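Local atomic coordinates of endoglucanase, glycoside hydrolase family 5 protein (Cytophaga hutchinsonii, PDB entry 5IHS), a protein that probably hydrolyses internal beta-1,4-glucosidic bonds of cellulose, as one of the family 5 endoglucanases its bacterium uses in living on crystalline cellulose. Residues 29-34 with 325-330; 41-44 with 48-51; 104-109 with 120-125. One frame throughout, in Å; residues are numbered along the deposited sequence.

Interaction 1 of 3, residues 29-34 with 325-330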
loop_
_atom_site.group_PDB
_atom_site.type_symbol
_atom_site.label_atom_id
_atom_site.label_comp_id
_atom_site.label_asym_id
_atom_site.label_seq_id
_atom_site.Cartn_x
_atom_site.Cartn_y
_atom_site.Cartn_z
ATOM N N VAL A 29 -11.457 -8.658 8.297
ATOM C CA VAL A 29 -12.329 -8.279 7.195
ATOM C C VAL A 29 -13.791 -8.538 7.556
ATOM O O VAL A 29 -14.679 -7.797 7.130
ATOM C CB VAL A 29 -11.868 -8.987 5.908
ATOM C CG1 VAL A 29 -12.834 -8.802 4.775
ATOM C CG2 VAL A 29 -10.487 -8.443 5.497
ATOM N N GLU A 30 -14.072 -9.561 8.363
ATOM C CA GLU A 30 -15.441 -9.730 8.854
ATOM C C GLU A 30 -15.838 -8.600 9.799
ATOM O O GLU A 30 -16.991 -8.162 9.798
ATOM C CB GLU A 30 -15.609 -11.096 9.523
ATOM C CG GLU A 30 -15.662 -12.220 8.515
ATOM C CD GLU A 30 -15.602 -13.604 9.132
ATOM O OE1 GLU A 30 -15.313 -13.725 10.337
ATOM O OE2 GLU A 30 -15.835 -14.585 8.395
ATOM N N LYS A 31 -14.891 -8.102 10.593
ATOM C CA LYS A 31 -15.171 -7.001 11.514
ATOM C C LYS A 31 -15.562 -5.727 10.774
ATOM O O LYS A 31 -16.580 -5.101 11.089
ATOM C CB LYS A 31 -13.961 -6.755 12.425
ATOM C CG LYS A 31 -14.144 -5.605 13.415
ATOM C CD LYS A 31 -12.854 -5.299 14.166
ATOM C CE LYS A 31 -12.998 -4.141 15.136
ATOM N NZ LYS A 31 -13.879 -4.445 16.287
ATOM N N TYR A 32 -14.748 -5.304 9.807
ATOM C CA TYR A 32 -14.969 -4.007 9.167
ATOM C C TYR A 32 -15.776 -4.103 7.875
ATOM O O TYR A 32 -16.460 -3.137 7.510
ATOM C CB TYR A 32 -13.632 -3.323 8.873
ATOM C CG TYR A 32 -12.844 -2.862 10.078
ATOM C CD1 TYR A 32 -13.446 -2.173 11.125
ATOM C CD2 TYR A 32 -11.475 -3.075 10.146
ATOM C CE1 TYR A 32 -12.700 -1.719 12.207
ATOM C CE2 TYR A 32 -10.732 -2.634 11.215
ATOM C CZ TYR A 32 -11.331 -1.954 12.242
ATOM O OH TYR A 32 -10.526 -1.525 13.284
ATOM N N GLY A 33 -15.679 -5.223 7.158
ATOM C CA GLY A 33 -16.444 -5.434 5.943
ATOM C C GLY A 33 -15.950 -4.625 4.753
ATOM O O GLY A 33 -14.766 -4.283 4.625
ATOM N N LYS A 34 -16.883 -4.334 3.854
ATOM C CA LYS A 34 -16.574 -3.555 2.664
ATOM C C LYS A 34 -16.148 -2.151 3.058
ATOM O O LYS A 34 -16.776 -1.507 3.904
ATOM C CB LYS A 34 -17.820 -3.456 1.785
ATOM C CG LYS A 34 -18.250 -4.753 1.129
ATOM C CD LYS A 34 -19.559 -4.559 0.359
ATOM C CE LYS A 34 -19.950 -5.766 -0.454
ATOM N NZ LYS A 34 -21.214 -5.491 -1.178
ATOM N N GLY A 325 -2.886 -4.776 17.764
ATOM C CA GLY A 325 -3.175 -5.817 18.724
ATOM C C GLY A 325 -4.569 -5.712 19.319
ATOM O O GLY A 325 -5.312 -6.701 19.382
ATOM N N PRO A 326 -4.952 -4.515 19.777
ATOM C CA PRO A 326 -6.299 -4.365 20.367
ATOM C C PRO A 326 -7.434 -4.600 19.380
ATOM O O PRO A 326 -8.534 -5.000 19.784
ATOM C CB PRO A 326 -6.285 -2.927 20.900
ATOM C CG PRO A 326 -4.825 -2.640 21.173
ATOM C CD PRO A 326 -4.086 -3.356 20.068
ATOM N N ILE A 327 -7.204 -4.353 18.090
ATOM C CA ILE A 327 -8.219 -4.644 17.085
ATOM C C ILE A 327 -8.438 -6.148 16.989
ATOM O O ILE A 327 -9.576 -6.633 17.030
ATOM C CB ILE A 327 -7.839 -4.030 15.724
ATOM C CG1 ILE A 327 -7.641 -2.516 15.847
ATOM C CG2 ILE A 327 -8.925 -4.334 14.700
ATOM C CD1 ILE A 327 -7.106 -1.834 14.587
ATOM N N PHE A 328 -7.352 -6.916 16.871
ATOM C CA PHE A 328 -7.487 -8.369 16.903
ATOM C C PHE A 328 -8.107 -8.838 18.216
ATOM O O PHE A 328 -8.939 -9.755 18.227
ATOM C CB PHE A 328 -6.128 -9.036 16.688
ATOM C CG PHE A 328 -5.655 -9.021 15.252
ATOM C CD1 PHE A 328 -6.070 -9.994 14.354
ATOM C CD2 PHE A 328 -4.782 -8.037 14.805
ATOM C CE1 PHE A 328 -5.634 -9.982 13.036
ATOM C CE2 PHE A 328 -4.334 -8.005 13.478
ATOM C CZ PHE A 328 -4.762 -8.985 12.589
ATOM N N ASP A 329 -7.714 -8.232 19.338
ATOM C CA ASP A 329 -8.246 -8.664 20.629
ATOM C C ASP A 329 -9.742 -8.394 20.772
ATOM O O ASP A 329 -10.402 -9.076 21.561
ATOM C CB ASP A 329 -7.495 -7.972 21.766
ATOM C CG ASP A 329 -6.069 -8.479 21.927
ATOM O OD1 ASP A 329 -5.730 -9.538 21.358
ATOM O OD2 ASP A 329 -5.284 -7.814 22.638
ATOM N N SER A 330 -10.286 -7.418 20.037
ATOM C CA SER A 330 -11.696 -7.060 20.154
ATOM C C SER A 330 -12.608 -8.177 19.690
ATOM O O SER A 330 -13.791 -8.190 20.054
ATOM C CB SER A 330 -11.988 -5.811 19.319
ATOM O OG SER A 330 -12.043 -6.093 17.922
#

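Interaction 2 of 3, residues 41-44 with 48-51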
loop_
_atom_site.group_PDB
_atom_site.type_symbol
_atom_site.label_atom_id
_atom_site.label_comp_id
_atom_site.label_asym_id
_atom_site.label_seq_id
_atom_site.Cartn_x
_atom_site.Cartn_y
_atom_site.Cartn_z
ATOM N N TYR A 41 -11.921 10.322 4.954
ATOM C CA TYR A 41 -11.818 9.094 5.734
ATOM C C TYR A 41 -12.168 7.843 4.952
ATOM O O TYR A 41 -13.022 7.842 4.065
ATOM C CB TYR A 41 -12.716 9.171 6.972
ATOM C CG TYR A 41 -12.219 10.243 7.907
ATOM C CD1 TYR A 41 -11.155 9.990 8.752
ATOM C CD2 TYR A 41 -12.763 11.520 7.895
ATOM C CE1 TYR A 41 -10.650 10.962 9.587
ATOM C CE2 TYR A 41 -12.264 12.506 8.721
ATOM C CZ TYR A 41 -11.207 12.221 9.572
ATOM O OH TYR A 41 -10.700 13.190 10.405
ATOM N N MET A 42 -11.514 6.757 5.329
ATOM C CA MET A 42 -11.919 5.428 4.905
ATOM C C MET A 42 -12.850 4.863 5.969
ATOM O O MET A 42 -12.525 4.885 7.162
ATOM C CB MET A 42 -10.691 4.530 4.755
ATOM C CG MET A 42 -10.913 3.337 3.857
ATOM S SD MET A 42 -9.383 2.467 3.454
ATOM C CE MET A 42 -8.945 1.837 5.062
ATOM N N VAL A 43 -14.000 4.355 5.529
ATOM C CA VAL A 43 -15.051 3.869 6.413
ATOM C C VAL A 43 -15.419 2.451 6.002
ATOM O O VAL A 43 -15.109 1.999 4.893
ATOM C CB VAL A 43 -16.285 4.796 6.410
ATOM C CG1 VAL A 43 -15.894 6.179 6.938
ATOM C CG2 VAL A 43 -16.888 4.898 5.022
ATOM N N GLY A 44 -16.046 1.733 6.935
ATOM C CA GLY A 44 -16.490 0.378 6.710
ATOM C C GLY A 44 -18.014 0.277 6.692
ATOM O O GLY A 44 -18.737 1.185 7.100
ATOM N N ASP A 48 -17.929 1.902 10.954
ATOM C CA ASP A 48 -16.633 2.198 11.537
ATOM C C ASP A 48 -15.873 3.179 10.657
ATOM O O ASP A 48 -15.955 3.125 9.427
ATOM C CB ASP A 48 -15.796 0.920 11.610
ATOM C CG ASP A 48 -16.417 -0.138 12.476
ATOM O OD1 ASP A 48 -16.345 -0.006 13.715
ATOM O OD2 ASP A 48 -16.971 -1.115 11.929
ATOM N N THR A 49 -15.096 4.056 11.292
ATOM C CA THR A 49 -14.012 4.745 10.599
ATOM C C THR A 49 -12.781 3.843 10.710
ATOM O O THR A 49 -12.391 3.450 11.817
ATOM C CB THR A 49 -13.757 6.133 11.188
ATOM O OG1 THR A 49 -14.962 6.900 11.112
ATOM C CG2 THR A 49 -12.652 6.853 10.405
ATOM N N VAL A 50 -12.205 3.463 9.572
ATOM C CA VAL A 50 -11.212 2.400 9.502
ATOM C C VAL A 50 -9.832 2.981 9.237
ATOM O O VAL A 50 -9.661 3.836 8.357
ATOM C CB VAL A 50 -11.590 1.377 8.413
ATOM C CG1 VAL A 50 -10.543 0.290 8.307
ATOM C CG2 VAL A 50 -12.946 0.763 8.693
ATOM N N GLN A 51 -8.843 2.470 9.974
ATOM C CA GLN A 51 -7.432 2.751 9.734
ATOM C C GLN A 51 -6.692 1.420 9.724
ATOM O O GLN A 51 -6.678 0.709 10.735
ATOM C CB GLN A 51 -6.854 3.670 10.807
ATOM C CG GLN A 51 -5.430 4.098 10.497
ATOM C CD GLN A 51 -4.809 4.899 11.607
ATOM O OE1 GLN A 51 -5.419 5.112 12.656
ATOM N NE2 GLN A 51 -3.582 5.325 11.394
HETATM O O HOH W 1 -10.112 6.742 7.886
#

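Interaction 3 of 3, residues 104-109 with 120-125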
loop_
_atom_site.group_PDB
_atom_site.type_symbol
_atom_site.label_atom_id
_atom_site.label_comp_id
_atom_site.label_asym_id
_atom_site.label_seq_id
_atom_site.Cartn_x
_atom_site.Cartn_y
_atom_site.Cartn_z
ATOM N N MET A 104 0.856 -14.221 -11.101
ATOM C CA MET A 104 0.712 -15.369 -10.211
ATOM C C MET A 104 1.128 -15.019 -8.788
ATOM O O MET A 104 0.451 -15.399 -7.823
ATOM C CB MET A 104 1.554 -16.537 -10.740
ATOM C CG MET A 104 1.541 -17.774 -9.855
ATOM S SD MET A 104 2.851 -18.954 -10.237
ATOM C CE MET A 104 4.298 -18.034 -9.683
ATOM N N LYS A 105 2.259 -14.315 -8.635
ATOM C CA LYS A 105 2.739 -13.936 -7.308
ATOM C C LYS A 105 1.734 -13.038 -6.605
ATOM O O LYS A 105 1.481 -13.191 -5.401
ATOM C CB LYS A 105 4.081 -13.212 -7.419
ATOM C CG LYS A 105 5.221 -14.061 -7.913
ATOM C CD LYS A 105 6.423 -13.191 -8.243
ATOM C CE LYS A 105 7.551 -13.986 -8.847
ATOM N NZ LYS A 105 8.587 -13.085 -9.374
ATOM N N VAL A 106 1.181 -12.062 -7.331
ATOM C CA VAL A 106 0.153 -11.197 -6.757
ATOM C C VAL A 106 -1.039 -12.022 -6.293
ATOM O O VAL A 106 -1.539 -11.846 -5.175
ATOM C CB VAL A 106 -0.272 -10.121 -7.773
ATOM C CG1 VAL A 106 -1.488 -9.349 -7.277
ATOM C CG2 VAL A 106 0.869 -9.181 -8.077
ATOM N N MET A 107 -1.525 -12.915 -7.156
ATOM C CA MET A 107 -2.709 -13.691 -6.814
ATOM C C MET A 107 -2.461 -14.612 -5.629
ATOM O O MET A 107 -3.374 -14.853 -4.835
ATOM C CB MET A 107 -3.199 -14.476 -8.026
ATOM C CG MET A 107 -3.772 -13.574 -9.109
ATOM S SD MET A 107 -4.595 -14.441 -10.439
ATOM C CE MET A 107 -3.236 -15.384 -11.106
ATOM N N GLU A 108 -1.247 -15.136 -5.481
ATOM C CA GLU A 108 -0.969 -15.962 -4.317
ATOM C C GLU A 108 -1.126 -15.152 -3.036
ATOM O O GLU A 108 -1.693 -15.636 -2.050
ATOM C CB GLU A 108 0.424 -16.568 -4.435
ATOM C CG GLU A 108 0.747 -17.572 -3.335
ATOM C CD GLU A 108 -0.109 -18.863 -3.378
ATOM O OE1 GLU A 108 -0.845 -19.072 -4.362
ATOM O OE2 GLU A 108 -0.045 -19.668 -2.413
ATOM N N VAL A 109 -0.647 -13.906 -3.035
ATOM C CA VAL A 109 -0.782 -13.052 -1.861
ATOM C C VAL A 109 -2.238 -12.655 -1.637
ATOM O O VAL A 109 -2.728 -12.678 -0.504
ATOM C CB VAL A 109 0.168 -11.847 -1.979
ATOM C CG1 VAL A 109 -0.097 -10.822 -0.885
ATOM C CG2 VAL A 109 1.620 -12.342 -1.929
ATOM N N VAL A 120 -5.868 -6.515 1.358
ATOM C CA VAL A 120 -4.721 -6.672 0.471
ATOM C C VAL A 120 -4.750 -5.578 -0.585
ATOM O O VAL A 120 -5.797 -5.331 -1.202
ATOM C CB VAL A 120 -4.655 -8.081 -0.162
ATOM C CG1 VAL A 120 -5.922 -8.426 -0.922
ATOM C CG2 VAL A 120 -3.423 -8.216 -1.057
ATOM N N ILE A 121 -3.601 -4.934 -0.787
ATOM C CA ILE A 121 -3.423 -3.928 -1.827
ATOM C C ILE A 121 -2.748 -4.579 -3.025
ATOM O O ILE A 121 -1.656 -5.142 -2.900
ATOM C CB ILE A 121 -2.578 -2.752 -1.326
ATOM C CG1 ILE A 121 -3.232 -2.063 -0.128
ATOM C CG2 ILE A 121 -2.348 -1.755 -2.454
ATOM C CD1 ILE A 121 -2.297 -1.151 0.626
ATOM N N ILE A 122 -3.399 -4.467 -4.182
ATOM C CA ILE A 122 -2.837 -4.894 -5.457
ATOM C C ILE A 122 -2.162 -3.662 -6.052
ATOM O O ILE A 122 -2.841 -2.776 -6.570
ATOM C CB ILE A 122 -3.917 -5.448 -6.391
ATOM C CG1 ILE A 122 -4.594 -6.680 -5.782
ATOM C CG2 ILE A 122 -3.328 -5.768 -7.770
ATOM C CD1 ILE A 122 -5.795 -7.156 -6.556
ATOM N N ASP A 123 -0.823 -3.595 -5.957
ATOM C CA ASP A 123 -0.033 -2.424 -6.342
ATOM C C ASP A 123 0.662 -2.641 -7.685
ATOM O O ASP A 123 1.527 -3.518 -7.830
ATOM C CB ASP A 123 0.972 -2.128 -5.227
ATOM C CG ASP A 123 2.162 -1.269 -5.645
ATOM O OD1 ASP A 123 2.032 -0.369 -6.498
ATOM O OD2 ASP A 123 3.255 -1.521 -5.033
ATOM N N TYR A 124 0.277 -1.825 -8.667
ATOM C CA TYR A 124 0.932 -1.750 -9.972
ATOM C C TYR A 124 2.177 -0.898 -9.766
ATOM O O TYR A 124 2.127 0.335 -9.784
ATOM C CB TYR A 124 -0.038 -1.149 -10.978
ATOM C CG TYR A 124 0.274 -1.416 -12.430
ATOM C CD1 TYR A 124 0.084 -2.687 -12.975
ATOM C CD2 TYR A 124 0.733 -0.416 -13.269
ATOM C CE1 TYR A 124 0.350 -2.946 -14.305
ATOM C CE2 TYR A 124 0.996 -0.672 -14.610
ATOM C CZ TYR A 124 0.806 -1.942 -15.116
ATOM O OH TYR A 124 1.057 -2.236 -16.437
ATOM N N HIS A 125 3.301 -1.575 -9.524
ATOM C CA HIS A 125 4.482 -0.934 -8.950
ATOM C C HIS A 125 5.345 -0.362 -10.071
ATOM O O HIS A 125 6.398 -0.887 -10.435
ATOM C CB HIS A 125 5.231 -1.900 -8.041
ATOM C CG HIS A 125 6.104 -1.212 -7.046
ATOM N ND1 HIS A 125 5.615 -0.687 -5.871
ATOM C CD2 HIS A 125 7.435 -0.957 -7.061
ATOM C CE1 HIS A 125 6.613 -0.156 -5.193
ATOM N NE2 HIS A 125 7.728 -0.296 -5.894
#

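Interaction 1 of 3, residues 29-34 with 325-330
Lys31 NZ donates a hydrogen bond of 3.0 Å to Ser330 OG, the polar link between a short helix near the start of the modelled chain and the C-terminal end of its last helix. The serine hydroxyl relays this bond: its own proton goes to Ile327 O, 2.7 Å from OG, in the carbonyl plane and on a lone pair. That oxygen also accepts from Ser330 N. The lysine reaches across because its chain runs straight out from the backbone (chi1 179°) and bends only at the last torsion (chi4 68°). The apolar part centres on Ile327, whose CG2 lies 4.1 Å from Lys31 CD and 3.5 Å from Tyr32 OH. Lys31 CD also covers one face of the Tyr32 ring, 4.1 Å above its plane and offset toward the rim. Replacing Lys31 by an alanine would probably leave Ser330 OG without this donor and strip the aliphatic cover from Ile327 CG2 and the tyrosine face. Ile327 and Phe328 also rest on Ile28 of helix 28-32, joining helix 311-329 to it, while Tyr32 packs on Val50 and on Tyr119 of barrel strand 119-125.

Interaction 2 of 3, residues 41-44 with 48-51
Val50 N donates to Met42 O at 2.8 Å, with an N-H...O angle of 166°. The second backbone bond, Gly44 N to Asp48 O at 2.9 Å, is nearly as straight. The two flank Val43 and Thr49, a non-hydrogen-bonded antiparallel pair forming a single bridge across a short reversal of the chain. Both donors are tilted from the carbonyl planes, by 25° at Met42 O. Asp48 O has a second, weaker neighbour in Val43 CA, a CA-H...O contact of 3.2 Å. Past the bridge the backbones separate and water 1 fills in: it accepts from Met42 N at 2.9 Å and lies 3.0 Å from Val50 O, while meeting the edge of the Tyr41 ring in its plane. Apolar contacts occupy both faces. On one, Thr49 CG2 is 3.8 Å from Tyr41 CD1; with chi1 at -58° the hydroxyl takes the position beside the backbone N, and the methyl is left to meet the ring. On the other, Val50 CG2 sits against the glycine backbone, 3.7 Å from Gly44 N, and the valine also packs on Leu35 and Tyr32. Strand 35-38 pairs with the far edge of strand 41-44 through Ser36 and Val43. The polar pairing is thus carried by main-chain atoms and water, and between the two segments the side chains add van der Waals packing.

Interaction 3 of 3, residues 104-109 with 120-125
A beta-alpha-beta unit of the TIM barrel, made of strand 83-89, helix 99-116 and strand 119-125, is closed here by the helix lying back against the outside of its second strand. The contact is buried and wholly apolar, with no hydrogen bond between helix and strand. Val106 CG1 meets Ile122 CG2 at 4.1 Å, methyl against methyl, and the two side chains cross at about a right angle. The isoleucine turns this branch to the helix by setting CG2 anti to its own N, with CG1 beside it (chi1 -61°). One turn further along the helix, Val109 CG1 stands 4.2 Å from Val120 CG2. Val120 and Ile122, on alternate strand positions, face the helix as the outward residues of a TIM-barrel strand usually do. The layer continues to the neighbouring elements: Val106 also touches Met88 of strand 83-89, and Ile122 touches Phe139 of helix 133-147. Ile121, Asp123 and His125 alternate with the outward residues on the inner side, where Ile121 and Asp123 meet Glu156 of strand 153-156. His125 is at the C-terminal end of its strand, the end at which TIM-barrel enzymes carry their active sites, and its ring meets that of Trp59 edge-to-face and that of Trp282 with planes nearly parallel; this setting is consistent with a place in the substrate cleft. Asp123 fixes the rotation of the imidazole: His125 ND1 donates to the syn lone pair of Asp123 OD2 at 2.6 Å, N-H...O angle 152°, with the oxygen 16° out of the ring plane.

In the fold
Interactions 1 and 2 lie on the same side of the chain's centre, their own centres about 12 Å apart, and touch where Tyr32 packs on Asp48 and Val50. The centre of interaction 3, in the barrel wall, is about 22 Å from that of interaction 1 and about 23 Å from that of interaction 2. Along the chain, interaction 1 spans both others, and interaction 2 closes before interaction 3 opens. Interactions 1 and 2 thus gather both ends of the modelled chain and the two-stranded antiparallel sheet at the end of the barrel where its strands start, whereas interaction 3 belongs to its repeating strand-helix wall. Tyr119, on the strand of interaction 3, connects the regions by touching Tyr32.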